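Local coordinates for protein metal-dependent hydrolase (Lactobacillus plantarum, PDB 2F6K) that probably catalyses the metal-dependent decarboxylation of 2-amino-3-carboxymuconate 6-semialdehyde, as a manganese-binding member of the amidohydrolase superfamily, at residues 130-135 against 185-190. Residues are numbered along the deposited sequence; the frame is centred on the assembly and turned at random.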
loop_
_atom_site.group_PDB
_atom_site.type_symbol
_atom_site.label_atom_id
_atom_site.label_comp_id
_atom_site.label_asym_id
_atom_site.label_seq_id
_atom_site.Cartn_x
_atom_site.Cartn_y
_atom_site.Cartn_z
ATOM N N LEU A 130 -2.876 -7.865 -10.559
ATOM C CA LEU A 130 -3.048 -9.282 -10.856
ATOM C C LEU A 130 -1.720 -9.761 -11.441
ATOM O O LEU A 130 -1.392 -9.460 -12.588
ATOM C CB LEU A 130 -4.183 -9.501 -11.863
ATOM C CG LEU A 130 -4.645 -10.962 -12.008
ATOM C CD1 LEU A 130 -5.901 -11.032 -12.854
ATOM C CD2 LEU A 130 -3.544 -11.796 -12.635
ATOM N N TYR A 131 -0.950 -10.493 -10.639
ATOM C CA TYR A 131 0.347 -10.990 -11.079
ATOM C C TYR A 131 0.219 -12.260 -11.906
ATOM O O TYR A 131 -0.614 -13.126 -11.615
ATOM C CB TYR A 131 1.270 -11.235 -9.872
ATOM C CG TYR A 131 1.887 -9.964 -9.331
ATOM C CD1 TYR A 131 1.133 -9.062 -8.578
ATOM C CD2 TYR A 131 3.191 -9.601 -9.680
ATOM C CE1 TYR A 131 1.656 -7.826 -8.200
ATOM C CE2 TYR A 131 3.724 -8.364 -9.310
ATOM C CZ TYR A 131 2.949 -7.479 -8.577
ATOM O OH TYR A 131 3.435 -6.224 -8.285
ATOM N N PHE A 132 1.046 -12.373 -12.942
ATOM C CA PHE A 132 0.975 -13.547 -13.784
ATOM C C PHE A 132 1.230 -14.758 -12.904
ATOM O O PHE A 132 1.985 -14.686 -11.940
ATOM C CB PHE A 132 2.002 -13.474 -14.904
ATOM C CG PHE A 132 1.662 -14.340 -16.078
ATOM C CD1 PHE A 132 0.508 -14.092 -16.828
ATOM C CD2 PHE A 132 2.480 -15.409 -16.435
ATOM C CE1 PHE A 132 0.177 -14.903 -17.921
ATOM C CE2 PHE A 132 2.157 -16.224 -17.524
ATOM C CZ PHE A 132 1.004 -15.970 -18.268
ATOM N N GLY A 133 0.585 -15.869 -13.227
ATOM C CA GLY A 133 0.745 -17.061 -12.424
ATOM C C GLY A 133 -0.484 -17.233 -11.554
ATOM O O GLY A 133 -0.760 -18.328 -11.070
ATOM N N SER A 134 -1.228 -16.148 -11.358
ATOM C CA SER A 134 -2.447 -16.179 -10.551
ATOM C C SER A 134 -3.486 -17.133 -11.135
ATOM O O SER A 134 -3.742 -17.129 -12.344
ATOM C CB SER A 134 -3.038 -14.775 -10.418
ATOM O OG SER A 134 -4.220 -14.790 -9.638
ATOM N N PRO A 135 -4.102 -17.965 -10.283
ATOM C CA PRO A 135 -5.114 -18.911 -10.763
ATOM C C PRO A 135 -6.344 -18.246 -11.393
ATOM O O PRO A 135 -7.232 -18.921 -11.929
ATOM C CB PRO A 135 -5.445 -19.733 -9.513
ATOM C CG PRO A 135 -5.065 -18.828 -8.377
ATOM C CD PRO A 135 -3.792 -18.203 -8.863
ATOM N N ILE A 185 8.649 -16.188 -8.804
ATOM C CA ILE A 185 8.430 -16.976 -7.616
ATOM C C ILE A 185 6.942 -17.295 -7.476
ATOM O O ILE A 185 6.568 -18.383 -7.039
ATOM C CB ILE A 185 8.951 -16.214 -6.381
ATOM C CG1 ILE A 185 10.443 -15.921 -6.576
ATOM C CG2 ILE A 185 8.707 -17.025 -5.116
ATOM C CD1 ILE A 185 11.117 -15.208 -5.419
ATOM N N ASN A 186 6.096 -16.349 -7.867
ATOM C CA ASN A 186 4.661 -16.552 -7.776
ATOM C C ASN A 186 4.323 -17.761 -8.643
ATOM O O ASN A 186 3.505 -18.608 -8.278
ATOM C CB ASN A 186 3.932 -15.311 -8.291
ATOM C CG ASN A 186 2.459 -15.313 -7.939
ATOM O OD1 ASN A 186 1.599 -15.309 -8.816
ATOM N ND2 ASN A 186 2.161 -15.317 -6.648
HETATM N N MSE A 187 4.976 -17.835 -9.795
HETATM C CA MSE A 187 4.758 -18.924 -10.724
HETATM C C MSE A 187 5.261 -20.242 -10.126
HETATM O O MSE A 187 4.722 -21.311 -10.399
HETATM C CB MSE A 187 5.450 -18.593 -12.041
HETATM C CG MSE A 187 4.836 -17.381 -12.721
HETATM SE SE MSE A 187 5.791 -16.794 -14.288
HETATM C CE MSE A 187 5.032 -17.960 -15.638
ATOM N N LEU A 188 6.293 -20.165 -9.296
ATOM C CA LEU A 188 6.799 -21.367 -8.655
ATOM C C LEU A 188 5.719 -21.846 -7.693
ATOM O O LEU A 188 5.307 -22.999 -7.718
ATOM C CB LEU A 188 8.078 -21.067 -7.872
ATOM C CG LEU A 188 9.318 -20.712 -8.689
ATOM C CD1 LEU A 188 10.499 -20.464 -7.741
ATOM C CD2 LEU A 188 9.624 -21.844 -9.665
ATOM N N LYS A 189 5.264 -20.926 -6.852
ATOM C CA LYS A 189 4.241 -21.203 -5.858
ATOM C C LYS A 189 3.013 -21.915 -6.442
ATOM O O LYS A 189 2.479 -22.844 -5.835
ATOM C CB LYS A 189 3.816 -19.894 -5.194
ATOM C CG LYS A 189 2.679 -20.032 -4.177
ATOM C CD LYS A 189 2.245 -18.659 -3.661
ATOM C CE LYS A 189 0.968 -18.732 -2.828
ATOM N NZ LYS A 189 1.159 -19.570 -1.616
ATOM N N TYR A 190 2.571 -21.488 -7.620
ATOM C CA TYR A 190 1.399 -22.092 -8.241
ATOM C C TYR A 190 1.679 -23.257 -9.193
ATOM O O TYR A 190 0.803 -23.665 -9.950
ATOM C CB TYR A 190 0.583 -21.009 -8.944
ATOM C CG TYR A 190 -0.114 -20.090 -7.963
ATOM C CD1 TYR A 190 -1.052 -20.597 -7.060
ATOM C CD2 TYR A 190 0.180 -18.722 -7.912
ATOM C CE1 TYR A 190 -1.680 -19.770 -6.129
ATOM C CE2 TYR A 190 -0.442 -17.881 -6.979
ATOM C CZ TYR A 190 -1.372 -18.415 -6.090
ATOM O OH TYR A 190 -1.980 -17.611 -5.151
#
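Tyr131 OH is gripped twice, by Asp179 OD1 and by the backbone N of Ala159, while the base of this side chain lies beside Asn186. Tyr131 O accepts from Ser134 N at 3.1 Å, closing a type II beta turn whose flank rests on the end of helix 171-189, at Asn186 and Met187, and on Tyr190 just after it. Gly133 is the third residue of this turn, and its phi of 103° would jam a beta carbon against the preceding carbonyl oxygen. The helix adds a second restriction, for such a carbon would crowd Met187 CG, which is 4.1 Å from Gly133 CA.

Beyond it, selenomethionine Met187 bends at its last torsion (chi3 84°), which brings CE to the edge of the Phe132 ring, near the ring plane and 3.7 Å from Phe132 CD2. Leu153 of the barrel strand 150-154 touches both side chains, and Tyr141 meets the Phe132 ring edge-to-face.

On the other side of Gly133, Tyr190 lays its ring against the loop. Pro135 CD sits over one face, 3.7 Å from the Tyr190 ring centroid and 12° off its normal, a CH-pi contact. Lys189 CD lies over the opposite face, nearer the rim. Gly133 O approaches the ring obliquely, 3.3 Å from Tyr190 CD2, while the phenol OH reaches out to bond Gly64 O of a neighbouring subunit. Replacing Tyr190 with an alanine would probably deprive Pro135 of its aromatic platform and leave that Gly64 carbonyl without its phenol partner.

In this TIM-barrel amidohydrolase the contact thus joins the loop after hairpin 126-131 to the end of helix 171-189. Dispersion and CH-pi forces carry its clearest interactions, so the fit depends on shape, with Tyr190 linking this intrachain packing to the tetramer.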